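Local coordinates for oxidoreductase (Azotobacter vinelandii, PDB 7D5M), which binds NAD(+) and NADH and, as an inositol dehydrogenase homologue of the Gfo/Idh/MocA family, probably oxidises a sugar-like or polyol substrate, at residues 113-118 / 140-145; 206-211 / 370-375. All coordinates share one frame; numbering follows the deposited sequence.

How the contacts relate
Contact 1 (113-118 / 140-145) and contact 2 (206-211 / 370-375) are both buried, with centres about 11 Å apart. Contact 1 lies near the middle of the chain and joins two loops that follow neighbouring strands of the Rossmann sheet. Contact 2 joins two helices of the C-terminal alpha/beta domain. Their chemistry differs accordingly: a carboxylate-hydroxyl bond beside the nicotinamide in contact 1, apolar packing round an indole in contact 2. The two meet where the Rossmann part faces the C-terminal part. Lys-115 CD packs 3.3 Å from His-209 NE2, and Tyr-144 sets its ring edge-to-face with that of His-209. Both contacts reach NAD, contact 2 through His-209.

Contact 1. Residues 113-118 / 140-145; sequences CEKPLC and VTYGYA. With NAD (nicotinamide-adenine-dinucleotide), chain B.
Cys-113 and Val-140 form a parallel beta bridge with their CA atoms 5.1 Å apart, and a CA-H...O contact links Val-140 CA to Cys-113 O. Beyond the bridge the two chains leave the sheet as loops. Glu-114 first points away from 140-145, then bends at chi2 (-52°) and brings its carboxylate back to the hydroxyl of Thr-141. Thr-141 OG1 donates to Glu-114 OE1 at 2.6 Å, approaching from above the carboxylate plane, 70° out of it. The same oxygen accepts Lys-115 N on its anti lone pair at 2.9 Å. Two donors thus grip OE1, while OE2 is hydrogen-bonded to His-29 NE2. This is the C-terminal edge of a Rossmann sheet, where strand ends meet the dinucleotide. Glu-114-Lys-115-Pro-116 is the EKP motif of the Gfo/Idh/MocA family, with a cis peptide bond before the proline. Glu-114 OE1 lies 3.1 Å from NAD C2N, beside the nicotinamide ring, and its CG packs near the ribose. With an alanine here, the Thr-141 hydroxyl and the Lys-115 amide would probably lose their shared acceptor, His-29 its carboxylate partner, and a gap would be likely to open beside the nicotinamide. Lys-115 starts toward 140-145, and its CD touches Tyr-142 CE1 at 4.0 Å, the two side chains crossing at about a right angle. Bends at chi3 and chi4 then turn NZ away to the carbonyl of Asp-205. The backbone O of Lys-115 is 3.0 Å from NAD O2D on the ribose. Leu-117 CD1 meets Val-140 CG2 at 4.1 Å, again with the side chains roughly perpendicular.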
# COMPACT_ATOMS: atom_id res chain seq x y z
N CYS A 113 27.40 23.57 3.06
CA CYS A 113 28.29 22.48 3.52
C CYS A 113 27.48 21.19 3.59
O CYS A 113 26.38 21.18 4.15
CB CYS A 113 28.93 22.79 4.87
SG CYS A 113 30.19 21.56 5.33
N GLU A 114 28.02 20.14 2.98
CA GLU A 114 27.43 18.79 3.09
C GLU A 114 27.44 18.35 4.54
O GLU A 114 28.37 18.72 5.29
CB GLU A 114 28.18 17.81 2.20
CG GLU A 114 27.46 17.54 0.92
CD GLU A 114 26.00 17.13 1.08
OE1 GLU A 114 25.51 17.02 2.24
OE2 GLU A 114 25.36 16.95 0.06
N LYS A 115 26.41 17.61 4.95
CA LYS A 115 26.36 17.04 6.32
C LYS A 115 27.39 15.91 6.38
O LYS A 115 27.61 15.23 5.38
CB LYS A 115 24.94 16.58 6.65
CG LYS A 115 24.35 15.56 5.68
CD LYS A 115 23.36 14.63 6.33
CE LYS A 115 23.95 13.30 6.74
NZ LYS A 115 24.53 12.58 5.58
N PRO A 116 28.13 15.73 7.50
CA PRO A 116 28.03 16.61 8.66
C PRO A 116 28.97 17.81 8.54
O PRO A 116 29.93 17.76 7.80
CB PRO A 116 28.47 15.67 9.79
CG PRO A 116 29.58 14.87 9.15
CD PRO A 116 29.16 14.70 7.70
N LEU A 117 28.67 18.86 9.28
CA LEU A 117 29.52 20.07 9.38
C LEU A 117 30.97 19.64 9.64
O LEU A 117 31.89 20.23 9.04
CB LEU A 117 28.98 20.91 10.53
CG LEU A 117 28.97 22.42 10.34
CD1 LEU A 117 28.43 22.82 8.97
CD2 LEU A 117 28.16 23.07 11.45
N CYS A 118 31.17 18.68 10.54
CA CYS A 118 32.51 18.27 11.04
C CYS A 118 32.36 17.11 12.04
O CYS A 118 31.20 16.69 12.28
CB CYS A 118 33.20 19.46 11.69
SG CYS A 118 32.15 20.29 12.91
N VAL A 140 23.13 23.90 5.17
CA VAL A 140 23.50 22.48 5.35
C VAL A 140 22.47 21.63 4.60
O VAL A 140 21.26 21.90 4.74
CB VAL A 140 23.64 22.11 6.83
CG1 VAL A 140 24.00 20.66 7.03
CG2 VAL A 140 24.65 23.01 7.52
N THR A 141 22.91 20.66 3.80
CA THR A 141 22.02 19.96 2.83
C THR A 141 21.28 18.82 3.53
O THR A 141 21.40 17.65 3.10
CB THR A 141 22.78 19.59 1.55
OG1 THR A 141 24.10 19.21 1.87
CG2 THR A 141 22.86 20.75 0.58
N TYR A 142 20.46 19.17 4.53
CA TYR A 142 19.37 18.29 5.04
C TYR A 142 18.23 18.35 4.02
O TYR A 142 17.20 19.00 4.26
CB TYR A 142 18.94 18.73 6.44
CG TYR A 142 19.94 18.41 7.52
CD1 TYR A 142 20.27 17.11 7.84
CD2 TYR A 142 20.50 19.43 8.28
CE1 TYR A 142 21.17 16.81 8.86
CE2 TYR A 142 21.39 19.15 9.31
CZ TYR A 142 21.71 17.84 9.61
OH TYR A 142 22.58 17.54 10.62
N GLY A 143 18.46 17.74 2.86
CA GLY A 143 17.71 17.97 1.62
C GLY A 143 16.26 17.57 1.76
O GLY A 143 15.42 18.20 1.12
N TYR A 144 15.96 16.56 2.58
CA TYR A 144 14.58 16.02 2.71
C TYR A 144 13.67 17.10 3.28
O TYR A 144 12.46 17.06 3.05
CB TYR A 144 14.57 14.75 3.55
CG TYR A 144 15.48 13.69 2.98
CD1 TYR A 144 15.08 12.94 1.89
CD2 TYR A 144 16.76 13.50 3.47
CE1 TYR A 144 15.91 11.98 1.32
CE2 TYR A 144 17.61 12.56 2.91
CZ TYR A 144 17.19 11.80 1.83
OH TYR A 144 18.00 10.87 1.27
N ALA A 145 14.24 18.08 3.99
CA ALA A 145 13.48 19.16 4.65
C ALA A 145 12.90 20.12 3.61
O ALA A 145 12.04 20.96 3.98
CB ALA A 145 14.38 19.86 5.63
PA NAD B . 32.07 10.54 -2.90
O1A NAD B . 33.27 9.81 -2.38
O2A NAD B . 31.08 9.84 -3.79
O5B NAD B . 32.57 11.88 -3.64
C5B NAD B . 33.71 12.65 -3.16
C4B NAD B . 34.07 13.65 -4.24
O4B NAD B . 34.94 14.68 -3.70
C3B NAD B . 34.85 13.06 -5.43
O3B NAD B . 34.49 13.76 -6.61
C2B NAD B . 36.30 13.32 -5.01
O2B NAD B . 37.22 13.32 -6.08
C1B NAD B . 36.15 14.71 -4.43
N9A NAD B . 37.20 15.11 -3.51
C8A NAD B . 37.70 14.37 -2.47
N7A NAD B . 38.60 15.02 -1.76
C5A NAD B . 38.67 16.27 -2.35
C6A NAD B . 39.44 17.41 -2.04
N6A NAD B . 40.28 17.48 -1.01
N1A NAD B . 39.26 18.50 -2.83
C2A NAD B . 38.41 18.42 -3.86
N3A NAD B . 37.63 17.41 -4.24
C4A NAD B . 37.81 16.34 -3.43
O3 NAD B . 31.23 11.14 -1.66
PN NAD B . 29.65 11.51 -1.57
O1N NAD B . 28.86 10.28 -1.25
O2N NAD B . 29.28 12.31 -2.79
O5D NAD B . 29.60 12.44 -0.27
C5D NAD B . 30.33 13.67 -0.20
C4D NAD B . 29.76 14.43 0.97
O4D NAD B . 28.33 14.58 0.77
C3D NAD B . 29.91 13.71 2.32
O3D NAD B . 30.11 14.66 3.35
C2D NAD B . 28.56 12.98 2.48
O2D NAD B . 28.22 12.73 3.83
C1D NAD B . 27.62 14.02 1.86
N1N NAD B . 26.33 13.45 1.34
C2N NAD B . 25.14 14.03 1.74
C3N NAD B . 23.92 13.50 1.31
C7N NAD B . 22.67 14.28 1.65
O7N NAD B . 22.79 15.45 2.05
N7N NAD B . 21.50 13.68 1.48
C4N NAD B . 23.92 12.30 0.59
C5N NAD B . 25.13 11.72 0.22
C6N NAD B . 26.31 12.40 0.48

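Contact 2. Residues 206-211 / 370-375. With NAD (nicotinamide-adenine-dinucleotide), chain B.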
# COMPACT_ATOMS: atom_id res chain seq x y z
N VAL A 206 23.01 8.76 8.25
CA VAL A 206 21.55 8.65 7.94
C VAL A 206 20.70 9.07 9.14
O VAL A 206 19.69 9.72 8.91
CB VAL A 206 21.20 7.27 7.38
CG1 VAL A 206 21.84 7.05 6.00
CG2 VAL A 206 21.56 6.14 8.33
N GLY A 207 21.09 8.75 10.38
CA GLY A 207 20.28 9.07 11.57
C GLY A 207 19.95 10.56 11.67
O GLY A 207 18.83 10.91 12.10
N THR A 208 20.89 11.42 11.27
CA THR A 208 20.76 12.89 11.44
C THR A 208 19.70 13.45 10.47
O THR A 208 19.21 14.56 10.73
CB THR A 208 22.10 13.62 11.26
OG1 THR A 208 22.71 13.13 10.07
CG2 THR A 208 23.02 13.43 12.44
N HIS A 209 19.35 12.72 9.42
CA HIS A 209 18.33 13.21 8.45
C HIS A 209 16.95 13.30 9.10
O HIS A 209 16.36 14.38 9.13
CB HIS A 209 18.34 12.39 7.17
CG HIS A 209 19.36 12.83 6.18
ND1 HIS A 209 19.40 14.12 5.68
CD2 HIS A 209 20.37 12.16 5.59
CE1 HIS A 209 20.37 14.21 4.79
NE2 HIS A 209 21.00 13.02 4.73
N PRO A 210 16.34 12.19 9.59
CA PRO A 210 15.03 12.28 10.22
C PRO A 210 15.08 13.06 11.54
O PRO A 210 14.08 13.65 11.91
CB PRO A 210 14.59 10.82 10.39
CG PRO A 210 15.89 10.03 10.38
CD PRO A 210 16.81 10.80 9.45
N LEU A 211 16.23 13.08 12.22
CA LEU A 211 16.42 13.94 13.42
C LEU A 211 16.16 15.40 13.02
O LEU A 211 15.37 16.08 13.69
CB LEU A 211 17.83 13.79 13.99
CG LEU A 211 18.07 14.61 15.26
CD1 LEU A 211 17.48 13.92 16.47
CD2 LEU A 211 19.55 14.88 15.45
N VAL A 370 25.88 17.52 14.77
CA VAL A 370 27.19 17.08 15.32
C VAL A 370 27.01 16.78 16.81
O VAL A 370 27.52 15.75 17.26
CB VAL A 370 28.27 18.14 15.07
CG1 VAL A 370 29.59 17.80 15.76
CG2 VAL A 370 28.46 18.35 13.58
N ARG A 371 26.33 17.65 17.55
CA ARG A 371 26.05 17.45 18.99
C ARG A 371 25.39 16.08 19.18
O ARG A 371 25.83 15.30 20.05
CB ARG A 371 25.12 18.52 19.56
CG ARG A 371 24.94 18.39 21.07
CD ARG A 371 23.83 19.27 21.62
NE ARG A 371 23.86 20.62 21.05
CZ ARG A 371 24.72 21.56 21.39
NH1 ARG A 371 25.64 21.33 22.31
NH2 ARG A 371 24.66 22.74 20.80
N TRP A 372 24.34 15.80 18.43
CA TRP A 372 23.55 14.56 18.63
C TRP A 372 24.43 13.34 18.40
O TRP A 372 24.43 12.44 19.26
CB TRP A 372 22.32 14.54 17.72
CG TRP A 372 21.44 13.34 17.89
CD1 TRP A 372 20.45 13.16 18.82
CD2 TRP A 372 21.40 12.18 17.04
NE1 TRP A 372 19.83 11.95 18.63
CE2 TRP A 372 20.40 11.33 17.55
CE3 TRP A 372 22.13 11.77 15.92
CZ2 TRP A 372 20.08 10.11 16.94
CZ3 TRP A 372 21.83 10.56 15.33
CH2 TRP A 372 20.82 9.74 15.85
N VAL A 373 25.18 13.30 17.30
CA VAL A 373 26.07 12.15 16.98
C VAL A 373 27.06 11.99 18.14
O VAL A 373 27.29 10.86 18.57
CB VAL A 373 26.78 12.33 15.63
CG1 VAL A 373 27.91 11.31 15.44
CG2 VAL A 373 25.78 12.24 14.49
N GLU A 374 27.65 13.10 18.61
CA GLU A 374 28.71 13.03 19.64
C GLU A 374 28.14 12.42 20.93
O GLU A 374 28.80 11.52 21.50
CB GLU A 374 29.34 14.40 19.86
CG GLU A 374 30.54 14.38 20.77
CD GLU A 374 31.43 15.61 20.64
OE1 GLU A 374 31.58 16.32 21.65
OE2 GLU A 374 31.94 15.86 19.54
N ARG A 375 26.95 12.86 21.36
CA ARG A 375 26.28 12.35 22.58
C ARG A 375 25.94 10.87 22.40
O ARG A 375 26.14 10.10 23.36
CB ARG A 375 25.02 13.15 22.92
CG ARG A 375 25.31 14.54 23.46
CD ARG A 375 25.81 14.54 24.90
NE ARG A 375 26.25 15.89 25.20
CZ ARG A 375 27.46 16.38 24.94
NH1 ARG A 375 28.39 15.62 24.40
NH2 ARG A 375 27.74 17.64 25.23
PA NAD B . 32.07 10.54 -2.90
O1A NAD B . 33.27 9.81 -2.38
O2A NAD B . 31.08 9.84 -3.79
O5B NAD B . 32.57 11.88 -3.64
C5B NAD B . 33.71 12.65 -3.16
C4B NAD B . 34.07 13.65 -4.24
O4B NAD B . 34.94 14.68 -3.70
C3B NAD B . 34.85 13.06 -5.43
O3B NAD B . 34.49 13.76 -6.61
C2B NAD B . 36.30 13.32 -5.01
O2B NAD B . 37.22 13.32 -6.08
C1B NAD B . 36.15 14.71 -4.43
N9A NAD B . 37.20 15.11 -3.51
C8A NAD B . 37.70 14.37 -2.47
N7A NAD B . 38.60 15.02 -1.76
C5A NAD B . 38.67 16.27 -2.35
C6A NAD B . 39.44 17.41 -2.04
N6A NAD B . 40.28 17.48 -1.01
N1A NAD B . 39.26 18.50 -2.83
C2A NAD B . 38.41 18.42 -3.86
N3A NAD B . 37.63 17.41 -4.24
C4A NAD B . 37.81 16.34 -3.43
O3 NAD B . 31.23 11.14 -1.66
PN NAD B . 29.65 11.51 -1.57
O1N NAD B . 28.86 10.28 -1.25
O2N NAD B . 29.28 12.31 -2.79
O5D NAD B . 29.60 12.44 -0.27
C5D NAD B . 30.33 13.67 -0.20
C4D NAD B . 29.76 14.43 0.97
O4D NAD B . 28.33 14.58 0.77
C3D NAD B . 29.91 13.71 2.32
O3D NAD B . 30.11 14.66 3.35
C2D NAD B . 28.56 12.98 2.48
O2D NAD B . 28.22 12.73 3.83
C1D NAD B . 27.62 14.02 1.86
N1N NAD B . 26.33 13.45 1.34
C2N NAD B . 25.14 14.03 1.74
C3N NAD B . 23.92 13.50 1.31
C7N NAD B . 22.67 14.28 1.65
O7N NAD B . 22.79 15.45 2.05
N7N NAD B . 21.50 13.68 1.48
C4N NAD B . 23.92 12.30 0.59
C5N NAD B . 25.13 11.72 0.22
C6N NAD B . 26.31 12.40 0.48
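Two helices of the C-terminal alpha/beta domain, 202-217 and 363-381, pack here mainly round one tryptophan. The axes of 206-211 and 370-375 approach to 10.3 Å, with 126° between their N-to-C directions. Trp-372 carries the contact. Its CG stands anti to the backbone N (chi1 -178°), which extends the indole toward 206-211. Leu-211 also points at its partner and lays CD2 over one face of the indole. This is a CH-pi contact, 3.7 Å from CD2 to the centroid of the five-membered ring and 25° off its normal. The other methyl, Leu-211 CD1, lies near Trp-372 NE1 at 3.8 Å. Further along the indole, Gly-207 C is 4.1 Å from Trp-372 CZ3. The lack of a side chain at Gly-207 lets the indole come close to the helix backbone. Thr-208 turns its methyl to the contact: CG2 meets Val-373 CG2 at 3.6 Å and also nears Trp-372 CE3. Its hydroxyl bonds back to the carbonyl of Gly-204 within its own helix. Trp-372 also touches Thr-246 and Met-248 of strand 243-250, as expected of helices packed on one face of the mixed sheet in the Gfo/Idh/MocA C-terminal domain.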